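Local coordinates for protein ornithine aminotransferase (Plasmodium falciparum, PDB 3LG0) that catalyses the pyridoxal-phosphate-dependent transfer of the delta-amino group of ornithine to 2-oxoglutarate, giving glutamate semialdehyde and glutamate, probably with narrow substrate specificity, at residues A[101-106]-A[253-258]; A[108-113]-A[290-295]; A[135-140]-A[191-196]; A[141-146]-A[177-182]. All coordinates share one frame; numbering follows the deposited sequence.

Contact 1: A[101-106]-A[253-258]; sequences FGYDKV and VKPDVI
Tyr103 reaches across to the 253-258 segment and is gripped there by polar, cationic and apolar groups. Two hydrogen bonds join the segments. The phenol OH donates to Pro255 O over 2.5 Å, a short bond; the oxygen lies at the edge of the ring, near its plane, while the hydroxyl stands 27° out of the carbonyl plane. In the second bond Lys254 NZ donates to Gly102 O at 3.1 Å, almost in line with that carbonyl (163°).

The same ammonium makes a cation-pi contact, with Lys254 NZ 4.0 Å from the centroid of the Tyr103 ring. Its neighbour Lys254 CE adds a CH-pi contact over that face. The lysine chain stays nearly extended through chi3 and bends only at chi4 (-80°), which lets NZ serve the ring and the Gly102 carbonyl together.

Apolar contact comes from Ile258, whose side chain crosses the tyrosine at about a right angle and brings CG1 within 3.6 Å of Tyr103 CZ.

Gly102, at positive phi, ends helix 88-101 and turns the chain toward strand 105-109. Tyr103 also touches Asn277. The tyrosine thus bridges the starts of strands 105-109 and 257-260, which flank strand 272-276, antiparallel to both, within the central sheet characteristic of the large domain of fold-type I pyridoxal-phosphate enzymes.

Contact 2: A[108-113]-A[290-295]; sequences MMNTGA and GSTYGG
The Ser-Thr-Tyr-Gly-Gly loop of the class-III aminotransferases, which runs along the dimer interface at the active site of the second subunit, here meets the short connection at Asn110-Thr111 between strand 105-109 and helix 112-129. The backbones come closest where Met109 CA lies 4.1 Å from Gly294 CA. Gly294 has no side chain, and its CA packs directly on the Met109 backbone. Gly295, with phi of 80°, completes the bend and sets its CA 3.9 Å from Met108 CB.

Asn110 is the side chain that spans the gap. Its CG stands beside the backbone N, anti to the carbonyl carbon (chi1 -46°), which aims the amide at the peptide linking Tyr293 and Gly294. OD1 comes 3.3 Å from Tyr293 CB and 3.1 Å from Gly294 N, but the angle at that N-H is too poor for a hydrogen bond. The other branch, Asn110 ND2, packs on the methyl Thr292 CG2 at 3.5 Å.

The polar link between the backbones is a water that donates to Met109 O and accepts from Gly295 N, each at 2.8 Å.

On the loop side, Ser291 OG is hydrogen-bonded to Lys262 NZ of the second subunit, the lysine that by similarity carries the cofactor, and Gly294 O receives a bond from Arg83. On the strand side, Met108, bent at chi2 and chi3, turns its end away toward Leu90, Cys93 and Leu97 of helix 88-101, while Met109 lies on Ser272 of strand 272-276 and on helix 112-129.

Contact 3: A[135-140]-A[191-196]; sequences ENSAKI and DPNVCA
Lys139 and Asp191 meet at about a right angle, and the touch is made by the lysine methylenes: Lys139 CD lies 3.4 Å from Asp191 OD2, whereas Lys139 NZ stays 4.4 Å from that oxygen, too far for direct ion pairing. The opposite charges are still near enough to attract one another, probably weakly. The other carboxylate oxygen is used within its own segment, as Asp191 OD1 accepts from Asn193 N at 3.1 Å. The N-H arrives from above the carboxylate plane, and the resulting Asx turn helps to hold the acid at the start of a type I turn.

Asn193 lies obliquely across Lys139, on the flank toward Ser137, and rests its CB 3.4 Å from Ser137 O. Cys195 points its sulfur between the backbone N and the carbonyl carbon (chi1 59°), and SG packs against Ile140 CG1 at 3.8 Å and, more loosely, Ala138 CB.

The backbones pair as parallel strands, Lys139 opposite Val194. Lys139 N bonds to Asn193 O (2.7 Å) and Cys195 N to Lys139 O (2.9 Å), both close to straight, so the residue is held from both its amide and its carbonyl.

The pairing starts strands 139-143 and 194-199. Helix 112-129 covers the side of Ile140, Cys195 and Ala196 through Tyr120, Cys123 and Arg124, while Leu175 of strand 174-177 touches both Lys139 and Val194.

Contact 4: A[141-146]-A[177-182]; sequences IVCNNN and VPYDDL
Cys143 holds its sulfur beside the backbone N (chi1 -70°), at Tyr179 the ring carbon CG stands opposite the backbone N (chi1 -166°), and these two settings bring the groups together. Cys143 SG arrives at the ring edge, in its plane, 3.8 Å from Tyr179 CD1, a sulfur-aromatic contact. The far end of the ring is fixed by a hydrogen bond from Tyr179 OH to Glu200 O.

Val177 has CG2 wedged between its backbone N and carbonyl carbon. That branch meets the methyl Ile141 CG2 at 3.9 Å, where the two side chains pass at a slant, and it also lies 4.3 Å from Cys143 SG.

The backbones run parallel, Cys143 opposite Val177. Val177 N bonds to Val142 O at 3.0 Å, and a CA-H...O contact joins Cys143 CA to Val177 O (3.2 Å). Just past the bridge Asn144 still packs on the other chain segment, its CB 3.5 Å from Val177 O, before that segment enters a type II turn from Pro178 to Asp181, the N-cap of helix 182-189.

Strand 174-177, that helix and strand 194-199 form a beta-alpha-beta crossover that steps over strand 139-143 at the sheet border.

Overall arrangement
All four contacts reach one sheet, bounded by strands 105-109 and 174-177. Contacts 1 and 2 take successive parts of strand 105-109, their centres 19 Å apart, and both touch the second subunit. Contacts 3 and 4 share strand 139-143, with centres 17 Å apart, and join directly through a probable hydrogen bond between Ile141 N and Ala196 O; the second subunit touches neither. Helix 112-129 leads from contact 2 toward contact 3. The side chains of Phe101 and Asn110 lie about 12 Å and 11 Å from that of Lys262 of the same chain, the probable cofactor lysine, unmodified here. Contact 2 reaches Lys262 of the second subunit directly, while contacts 3 and 4 lie away from the site.

Contact 1: A[101-106]-A[253-258]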
loop_
_atom_site.group_PDB
_atom_site.type_symbol
_atom_site.label_atom_id
_atom_site.label_comp_id
_atom_site.label_asym_id
_atom_site.label_seq_id
_atom_site.Cartn_x
_atom_site.Cartn_y
_atom_site.Cartn_z
ATOM N N PHE A 101 -21.990 7.437 -3.518
ATOM C CA PHE A 101 -21.495 8.759 -3.133
ATOM C C PHE A 101 -21.885 9.845 -4.117
ATOM O O PHE A 101 -21.756 11.037 -3.820
ATOM C CB PHE A 101 -19.968 8.740 -2.939
ATOM C CG PHE A 101 -19.524 8.007 -1.695
ATOM C CD1 PHE A 101 -19.505 8.643 -0.466
ATOM C CD2 PHE A 101 -19.145 6.678 -1.760
ATOM C CE1 PHE A 101 -19.100 7.964 0.683
ATOM C CE2 PHE A 101 -18.744 5.994 -0.626
ATOM C CZ PHE A 101 -18.724 6.639 0.603
ATOM N N GLY A 102 -22.348 9.432 -5.291
ATOM C CA GLY A 102 -22.795 10.371 -6.292
ATOM C C GLY A 102 -21.673 11.055 -7.048
ATOM O O GLY A 102 -21.654 12.281 -7.183
ATOM N N TYR A 103 -20.733 10.261 -7.546
ATOM C CA TYR A 103 -19.704 10.779 -8.435
ATOM C C TYR A 103 -19.652 9.901 -9.674
ATOM O O TYR A 103 -20.006 8.711 -9.615
ATOM C CB TYR A 103 -18.344 10.834 -7.724
ATOM C CG TYR A 103 -18.272 11.937 -6.702
ATOM C CD1 TYR A 103 -17.739 13.176 -7.028
ATOM C CD2 TYR A 103 -18.751 11.749 -5.414
ATOM C CE1 TYR A 103 -17.679 14.204 -6.085
ATOM C CE2 TYR A 103 -18.694 12.770 -4.458
ATOM C CZ TYR A 103 -18.161 13.996 -4.805
ATOM O OH TYR A 103 -18.106 15.018 -3.879
ATOM N N ASP A 104 -19.227 10.489 -10.792
ATOM C CA ASP A 104 -19.129 9.754 -12.054
ATOM C C ASP A 104 -18.173 8.575 -11.928
ATOM O O ASP A 104 -18.487 7.470 -12.359
ATOM C CB ASP A 104 -18.651 10.661 -13.191
ATOM C CG ASP A 104 -19.655 11.737 -13.545
ATOM O OD1 ASP A 104 -20.853 11.529 -13.338
ATOM O OD2 ASP A 104 -19.243 12.797 -14.037
ATOM N N LYS A 105 -17.006 8.819 -11.334
ATOM C CA LYS A 105 -15.938 7.834 -11.379
ATOM C C LYS A 105 -15.185 7.642 -10.064
ATOM O O LYS A 105 -15.184 8.504 -9.190
ATOM C CB LYS A 105 -14.980 8.166 -12.529
ATOM C CG LYS A 105 -15.514 7.702 -13.894
ATOM C CD LYS A 105 -14.578 8.064 -15.039
ATOM C CE LYS A 105 -15.013 7.395 -16.336
ATOM N NZ LYS A 105 -16.475 7.606 -16.556
ATOM N N VAL A 106 -14.563 6.477 -9.929
ATOM C CA VAL A 106 -13.724 6.190 -8.784
ATOM C C VAL A 106 -12.436 5.510 -9.247
ATOM O O VAL A 106 -12.401 4.818 -10.273
ATOM C CB VAL A 106 -14.466 5.315 -7.734
ATOM C CG1 VAL A 106 -14.614 3.902 -8.228
ATOM C CG2 VAL A 106 -13.726 5.329 -6.378
ATOM N N VAL A 253 -22.077 20.907 1.801
ATOM C CA VAL A 253 -21.328 21.150 0.569
ATOM C C VAL A 253 -21.014 19.827 -0.127
ATOM O O VAL A 253 -21.033 18.770 0.506
ATOM C CB VAL A 253 -20.032 21.923 0.831
ATOM C CG1 VAL A 253 -20.344 23.309 1.373
ATOM C CG2 VAL A 253 -19.143 21.163 1.802
ATOM N N LYS A 254 -20.759 19.877 -1.430
ATOM C CA LYS A 254 -20.301 18.689 -2.150
ATOM C C LYS A 254 -18.978 18.995 -2.837
ATOM O O LYS A 254 -18.925 19.787 -3.773
ATOM C CB LYS A 254 -21.342 18.197 -3.159
ATOM C CG LYS A 254 -20.945 16.888 -3.870
ATOM C CD LYS A 254 -22.160 16.152 -4.424
ATOM C CE LYS A 254 -21.780 14.930 -5.257
ATOM N NZ LYS A 254 -21.365 15.273 -6.664
ATOM N N PRO A 255 -17.891 18.387 -2.354
ATOM C CA PRO A 255 -16.564 18.651 -2.921
ATOM C C PRO A 255 -16.462 18.119 -4.355
ATOM O O PRO A 255 -17.217 17.206 -4.717
ATOM C CB PRO A 255 -15.623 17.881 -1.978
ATOM C CG PRO A 255 -16.417 17.685 -0.724
ATOM C CD PRO A 255 -17.829 17.507 -1.177
ATOM N N ASP A 256 -15.554 18.680 -5.155
ATOM C CA ASP A 256 -15.328 18.179 -6.513
ATOM C C ASP A 256 -14.646 16.815 -6.473
ATOM O O ASP A 256 -14.898 15.955 -7.318
ATOM C CB ASP A 256 -14.445 19.128 -7.311
ATOM C CG ASP A 256 -15.018 20.519 -7.397
ATOM O OD1 ASP A 256 -16.091 20.677 -8.013
ATOM O OD2 ASP A 256 -14.396 21.450 -6.843
ATOM N N VAL A 257 -13.772 16.634 -5.483
ATOM C CA VAL A 257 -12.992 15.413 -5.353
ATOM C C VAL A 257 -13.014 14.927 -3.908
ATOM O O VAL A 257 -12.807 15.702 -2.977
ATOM C CB VAL A 257 -11.544 15.649 -5.812
ATOM C CG1 VAL A 257 -10.723 14.377 -5.660
ATOM C CG2 VAL A 257 -11.511 16.154 -7.279
ATOM N N ILE A 258 -13.292 13.647 -3.719
ATOM C CA ILE A 258 -13.270 13.032 -2.393
ATOM C C ILE A 258 -12.160 11.985 -2.300
ATOM O O ILE A 258 -11.991 11.192 -3.229
ATOM C CB ILE A 258 -14.598 12.335 -2.087
ATOM C CG1 ILE A 258 -15.754 13.328 -2.152
ATOM C CG2 ILE A 258 -14.551 11.664 -0.701
ATOM C CD1 ILE A 258 -15.858 14.220 -0.949
#

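Contact 2: A[108-113]-A[290-295]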
loop_
_atom_site.group_PDB
_atom_site.type_symbol
_atom_site.label_atom_id
_atom_site.label_comp_id
_atom_site.label_asym_id
_atom_site.label_seq_id
_atom_site.Cartn_x
_atom_site.Cartn_y
_atom_site.Cartn_z
ATOM N N MET A 108 -9.463 3.119 -7.481
ATOM C CA MET A 108 -9.120 2.325 -6.290
ATOM C C MET A 108 -7.612 2.196 -6.119
ATOM O O MET A 108 -6.905 1.873 -7.063
ATOM C CB MET A 108 -9.704 0.898 -6.359
ATOM C CG MET A 108 -11.197 0.802 -6.571
ATOM S SD MET A 108 -12.167 1.667 -5.326
ATOM C CE MET A 108 -11.966 0.581 -3.912
ATOM N N MET A 109 -7.137 2.390 -4.891
ATOM C CA MET A 109 -5.727 2.172 -4.588
ATOM C C MET A 109 -5.578 1.425 -3.260
ATOM O O MET A 109 -6.552 0.937 -2.699
ATOM C CB MET A 109 -5.015 3.521 -4.551
ATOM C CG MET A 109 -5.924 4.627 -5.043
ATOM S SD MET A 109 -5.048 6.117 -5.467
ATOM C CE MET A 109 -3.824 5.325 -6.523
ATOM N N ASN A 110 -4.362 1.350 -2.749
ATOM C CA ASN A 110 -4.116 0.614 -1.520
ATOM C C ASN A 110 -4.097 1.493 -0.267
ATOM O O ASN A 110 -4.799 1.213 0.705
ATOM C CB ASN A 110 -2.818 -0.165 -1.630
ATOM C CG ASN A 110 -2.698 -0.912 -2.944
ATOM O OD1 ASN A 110 -3.455 -1.841 -3.218
ATOM N ND2 ASN A 110 -1.723 -0.531 -3.744
ATOM N N THR A 111 -3.309 2.559 -0.283
ATOM C CA THR A 111 -3.067 3.297 0.960
ATOM C C THR A 111 -3.555 4.738 0.924
ATOM O O THR A 111 -3.792 5.289 -0.137
ATOM C CB THR A 111 -1.572 3.295 1.320
ATOM O OG1 THR A 111 -0.849 4.057 0.345
ATOM C CG2 THR A 111 -1.029 1.866 1.360
ATOM N N GLY A 112 -3.703 5.336 2.096
ATOM C CA GLY A 112 -4.024 6.743 2.190
ATOM C C GLY A 112 -2.954 7.594 1.526
ATOM O O GLY A 112 -3.266 8.576 0.875
ATOM N N ALA A 113 -1.689 7.208 1.686
ATOM C CA ALA A 113 -0.603 7.966 1.090
ATOM C C ALA A 113 -0.685 7.920 -0.441
ATOM O O ALA A 113 -0.507 8.938 -1.113
ATOM C CB ALA A 113 0.751 7.458 1.601
ATOM N N GLY A 290 3.650 1.551 -12.593
ATOM C CA GLY A 290 4.210 0.448 -11.838
ATOM C C GLY A 290 3.120 -0.540 -11.471
ATOM O O GLY A 290 1.952 -0.158 -11.312
ATOM N N SER A 291 3.497 -1.809 -11.348
ATOM C CA SER A 291 2.556 -2.850 -10.953
ATOM C C SER A 291 1.916 -2.530 -9.591
ATOM O O SER A 291 2.500 -1.808 -8.773
ATOM C CB SER A 291 3.240 -4.223 -10.938
ATOM O OG SER A 291 4.310 -4.255 -10.011
ATOM N N THR A 292 0.714 -3.064 -9.362
ATOM C CA THR A 292 -0.064 -2.707 -8.184
ATOM C C THR A 292 -0.978 -3.819 -7.654
ATOM O O THR A 292 -1.337 -4.785 -8.345
ATOM C CB THR A 292 -0.951 -1.441 -8.438
ATOM O OG1 THR A 292 -0.371 -0.631 -9.460
ATOM C CG2 THR A 292 -1.119 -0.601 -7.163
ATOM N N TYR A 293 -1.346 -3.638 -6.397
ATOM C CA TYR A 293 -2.420 -4.355 -5.757
ATOM C C TYR A 293 -3.670 -3.515 -5.864
ATOM O O TYR A 293 -4.758 -3.976 -5.541
ATOM C CB TYR A 293 -2.086 -4.596 -4.279
ATOM C CG TYR A 293 -1.294 -5.862 -4.064
ATOM C CD1 TYR A 293 0.074 -5.879 -4.279
ATOM C CD2 TYR A 293 -1.914 -7.042 -3.645
ATOM C CE1 TYR A 293 0.813 -7.038 -4.092
ATOM C CE2 TYR A 293 -1.176 -8.216 -3.452
ATOM C CZ TYR A 293 0.189 -8.200 -3.684
ATOM O OH TYR A 293 0.967 -9.327 -3.506
ATOM N N GLY A 294 -3.513 -2.274 -6.312
ATOM C CA GLY A 294 -4.630 -1.341 -6.369
ATOM C C GLY A 294 -5.698 -1.827 -7.330
ATOM O O GLY A 294 -5.409 -2.105 -8.488
ATOM N N GLY A 295 -6.931 -1.943 -6.848
ATOM C CA GLY A 295 -8.022 -2.407 -7.696
ATOM C C GLY A 295 -8.077 -3.919 -7.869
ATOM O O GLY A 295 -8.780 -4.416 -8.737
HETATM O O HOH W 1 -7.483 -1.330 -4.126
#

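Contact 3: A[135-140]-A[191-196]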
loop_
_atom_site.group_PDB
_atom_site.type_symbol
_atom_site.label_atom_id
_atom_site.label_comp_id
_atom_site.label_asym_id
_atom_site.label_seq_id
_atom_site.Cartn_x
_atom_site.Cartn_y
_atom_site.Cartn_z
ATOM N N GLU A 135 2.940 25.323 -17.656
ATOM C CA GLU A 135 3.562 24.043 -17.323
ATOM C C GLU A 135 4.437 24.097 -16.071
ATOM O O GLU A 135 5.076 25.113 -15.786
ATOM C CB GLU A 135 4.366 23.523 -18.513
ATOM C CG GLU A 135 3.538 23.363 -19.781
ATOM C CD GLU A 135 4.379 23.012 -20.997
ATOM O OE1 GLU A 135 5.618 23.200 -20.948
ATOM O OE2 GLU A 135 3.800 22.551 -22.004
ATOM N N ASN A 136 4.439 22.992 -15.329
ATOM C CA ASN A 136 5.319 22.800 -14.175
ATOM C C ASN A 136 5.091 23.767 -13.017
ATOM O O ASN A 136 5.889 23.829 -12.082
ATOM C CB ASN A 136 6.784 22.822 -14.614
ATOM C CG ASN A 136 7.237 21.486 -15.184
ATOM O OD1 ASN A 136 6.927 20.424 -14.631
ATOM N ND2 ASN A 136 7.977 21.530 -16.291
ATOM N N SER A 137 3.985 24.501 -13.067
ATOM C CA SER A 137 3.732 25.533 -12.072
ATOM C C SER A 137 2.338 25.470 -11.449
ATOM O O SER A 137 1.893 26.432 -10.821
ATOM C CB SER A 137 3.970 26.916 -12.676
ATOM O OG SER A 137 2.954 27.235 -13.610
ATOM N N ALA A 138 1.650 24.345 -11.605
ATOM C CA ALA A 138 0.363 24.181 -10.945
ATOM C C ALA A 138 0.593 24.117 -9.438
ATOM O O ALA A 138 1.426 23.349 -8.946
ATOM C CB ALA A 138 -0.350 22.940 -11.443
ATOM N N LYS A 139 -0.135 24.945 -8.708
ATOM C CA LYS A 139 0.035 25.027 -7.272
ATOM C C LYS A 139 -1.162 24.437 -6.544
ATOM O O LYS A 139 -2.299 24.621 -6.963
ATOM C CB LYS A 139 0.239 26.485 -6.848
ATOM C CG LYS A 139 1.599 27.038 -7.193
ATOM C CD LYS A 139 1.687 28.525 -6.880
ATOM C CE LYS A 139 3.063 29.074 -7.240
ATOM N NZ LYS A 139 3.434 28.816 -8.669
ATOM N N ILE A 140 -0.892 23.717 -5.462
ATOM C CA ILE A 140 -1.947 23.182 -4.613
ATOM C C ILE A 140 -1.895 23.848 -3.241
ATOM O O ILE A 140 -0.836 23.979 -2.623
ATOM C CB ILE A 140 -1.819 21.650 -4.415
ATOM C CG1 ILE A 140 -1.906 20.911 -5.747
ATOM C CG2 ILE A 140 -2.890 21.142 -3.429
ATOM C CD1 ILE A 140 -1.453 19.446 -5.655
ATOM N N ASP A 191 -3.858 33.706 -6.805
ATOM C CA ASP A 191 -2.866 33.147 -7.719
ATOM C C ASP A 191 -3.562 32.291 -8.778
ATOM O O ASP A 191 -4.267 31.334 -8.459
ATOM C CB ASP A 191 -1.827 32.336 -6.942
ATOM C CG ASP A 191 -0.586 32.040 -7.754
ATOM O OD1 ASP A 191 -0.644 32.152 -8.997
ATOM O OD2 ASP A 191 0.452 31.681 -7.149
ATOM N N PRO A 192 -3.401 32.672 -10.051
ATOM C CA PRO A 192 -4.046 32.001 -11.185
ATOM C C PRO A 192 -3.495 30.594 -11.390
ATOM O O PRO A 192 -4.124 29.782 -12.066
ATOM C CB PRO A 192 -3.653 32.891 -12.372
ATOM C CG PRO A 192 -2.372 33.550 -11.921
ATOM C CD PRO A 192 -2.666 33.870 -10.489
ATOM N N ASN A 193 -2.333 30.315 -10.808
ATOM C CA ASN A 193 -1.689 29.018 -10.963
ATOM C C ASN A 193 -2.143 27.968 -9.946
ATOM O O ASN A 193 -1.575 26.885 -9.864
ATOM C CB ASN A 193 -0.177 29.176 -10.907
ATOM C CG ASN A 193 0.343 30.091 -11.983
ATOM O OD1 ASN A 193 -0.135 30.064 -13.115
ATOM N ND2 ASN A 193 1.327 30.911 -11.637
ATOM N N VAL A 194 -3.171 28.289 -9.178
ATOM C CA VAL A 194 -3.707 27.351 -8.212
ATOM C C VAL A 194 -4.711 26.443 -8.905
ATOM O O VAL A 194 -5.605 26.924 -9.603
ATOM C CB VAL A 194 -4.372 28.090 -7.033
ATOM C CG1 VAL A 194 -5.090 27.118 -6.113
ATOM C CG2 VAL A 194 -3.331 28.890 -6.277
ATOM N N CYS A 195 -4.553 25.132 -8.726
ATOM C CA CYS A 195 -5.463 24.168 -9.348
ATOM C C CYS A 195 -6.423 23.537 -8.330
ATOM O O CYS A 195 -7.535 23.115 -8.676
ATOM C CB CYS A 195 -4.669 23.074 -10.078
ATOM S SG CYS A 195 -3.541 22.146 -8.973
ATOM N N ALA A 196 -5.991 23.470 -7.071
ATOM C CA ALA A 196 -6.795 22.801 -6.053
ATOM C C ALA A 196 -6.513 23.255 -4.630
ATOM O O ALA A 196 -5.427 23.732 -4.306
ATOM C CB ALA A 196 -6.642 21.271 -6.161
#

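Contact 4: A[141-146]-A[177-182]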
loop_
_atom_site.group_PDB
_atom_site.type_symbol
_atom_site.label_atom_id
_atom_site.label_comp_id
_atom_site.label_asym_id
_atom_site.label_seq_id
_atom_site.Cartn_x
_atom_site.Cartn_y
_atom_site.Cartn_z
ATOM N N ILE A 141 -3.050 24.260 -2.761
ATOM C CA ILE A 141 -3.135 24.843 -1.439
ATOM C C ILE A 141 -3.481 23.762 -0.415
ATOM O O ILE A 141 -4.404 22.983 -0.627
ATOM C CB ILE A 141 -4.215 25.940 -1.414
ATOM C CG1 ILE A 141 -3.841 27.066 -2.384
ATOM C CG2 ILE A 141 -4.423 26.461 0.003
ATOM C CD1 ILE A 141 -4.979 28.015 -2.679
ATOM N N VAL A 142 -2.738 23.716 0.686
ATOM C CA VAL A 142 -3.080 22.836 1.793
ATOM C C VAL A 142 -3.089 23.603 3.096
ATOM O O VAL A 142 -2.615 24.736 3.164
ATOM C CB VAL A 142 -2.085 21.692 1.917
ATOM C CG1 VAL A 142 -2.289 20.708 0.781
ATOM C CG2 VAL A 142 -0.656 22.239 1.919
ATOM N N CYS A 143 -3.631 22.992 4.138
ATOM C CA CYS A 143 -3.636 23.655 5.431
ATOM C C CYS A 143 -2.380 23.400 6.230
ATOM O O CYS A 143 -1.676 22.415 6.012
ATOM C CB CYS A 143 -4.864 23.303 6.229
ATOM S SG CYS A 143 -6.284 24.053 5.500
ATOM N N ASN A 144 -2.138 24.295 7.181
ATOM C CA ASN A 144 -0.824 24.475 7.781
ATOM C C ASN A 144 -0.310 23.352 8.680
ATOM O O ASN A 144 0.771 22.802 8.442
ATOM C CB ASN A 144 -0.782 25.807 8.535
ATOM C CG ASN A 144 0.432 26.631 8.176
ATOM O OD1 ASN A 144 1.521 26.096 7.985
ATOM N ND2 ASN A 144 0.247 27.942 8.064
ATOM N N ASN A 145 -1.068 23.014 9.715
ATOM C CA ASN A 145 -0.537 22.135 10.757
ATOM C C ASN A 145 -0.831 20.673 10.506
ATOM O O ASN A 145 -0.282 19.789 11.161
ATOM C CB ASN A 145 -1.074 22.537 12.134
ATOM C CG ASN A 145 -0.373 23.755 12.700
ATOM O OD1 ASN A 145 0.782 24.027 12.373
ATOM N ND2 ASN A 145 -1.067 24.493 13.561
ATOM N N ASN A 146 -1.705 20.421 9.548
ATOM C CA ASN A 146 -2.231 19.087 9.371
ATOM C C ASN A 146 -1.880 18.473 8.021
ATOM O O ASN A 146 -1.122 17.502 7.949
ATOM C CB ASN A 146 -3.741 19.113 9.585
ATOM C CG ASN A 146 -4.378 17.769 9.383
ATOM O OD1 ASN A 146 -4.536 17.004 10.337
ATOM N ND2 ASN A 146 -4.748 17.462 8.133
ATOM N N VAL A 177 -1.918 27.569 4.001
ATOM C CA VAL A 177 -2.729 28.536 4.710
ATOM C C VAL A 177 -3.201 27.963 6.046
ATOM O O VAL A 177 -3.262 26.748 6.226
ATOM C CB VAL A 177 -3.968 28.918 3.899
ATOM C CG1 VAL A 177 -3.561 29.553 2.576
ATOM C CG2 VAL A 177 -4.861 27.694 3.683
ATOM N N PRO A 178 -3.533 28.843 6.996
ATOM C CA PRO A 178 -4.094 28.364 8.261
ATOM C C PRO A 178 -5.458 27.728 8.042
ATOM O O PRO A 178 -6.191 28.140 7.145
ATOM C CB PRO A 178 -4.247 29.652 9.083
ATOM C CG PRO A 178 -3.249 30.595 8.493
ATOM C CD PRO A 178 -3.232 30.284 7.023
ATOM N N TYR A 179 -5.781 26.733 8.862
ATOM C CA TYR A 179 -7.085 26.097 8.862
ATOM C C TYR A 179 -8.159 27.069 9.345
ATOM O O TYR A 179 -7.898 27.918 10.194
ATOM C CB TYR A 179 -7.057 24.881 9.802
ATOM C CG TYR A 179 -8.230 23.929 9.641
ATOM C CD1 TYR A 179 -8.382 23.170 8.483
ATOM C CD2 TYR A 179 -9.156 23.770 10.648
ATOM C CE1 TYR A 179 -9.446 22.301 8.332
ATOM C CE2 TYR A 179 -10.211 22.901 10.511
ATOM C CZ TYR A 179 -10.356 22.171 9.350
ATOM O OH TYR A 179 -11.415 21.295 9.212
ATOM N N ASP A 180 -9.366 26.928 8.806
ATOM C CA ASP A 180 -10.530 27.666 9.291
ATOM C C ASP A 180 -10.380 29.180 9.125
ATOM O O ASP A 180 -10.970 29.956 9.881
ATOM C CB ASP A 180 -10.798 27.338 10.756
ATOM C CG ASP A 180 -12.244 27.577 11.154
ATOM O OD1 ASP A 180 -13.028 28.058 10.311
ATOM O OD2 ASP A 180 -12.607 27.271 12.310
ATOM N N ASP A 181 -9.588 29.584 8.132
ATOM C CA ASP A 181 -9.342 30.989 7.847
ATOM C C ASP A 181 -9.702 31.328 6.395
ATOM O O ASP A 181 -8.854 31.244 5.503
ATOM C CB ASP A 181 -7.876 31.320 8.128
ATOM C CG ASP A 181 -7.554 32.793 7.931
ATOM O OD1 ASP A 181 -8.425 33.533 7.422
ATOM O OD2 ASP A 181 -6.424 33.211 8.286
ATOM N N LEU A 182 -10.958 31.712 6.166
ATOM C CA LEU A 182 -11.439 32.028 4.818
ATOM C C LEU A 182 -10.677 33.184 4.163
ATOM O O LEU A 182 -10.534 33.234 2.938
ATOM C CB LEU A 182 -12.934 32.329 4.844
ATOM C CG LEU A 182 -13.837 31.132 5.132
ATOM C CD1 LEU A 182 -15.252 31.580 5.380
ATOM C CD2 LEU A 182 -13.788 30.149 3.981
#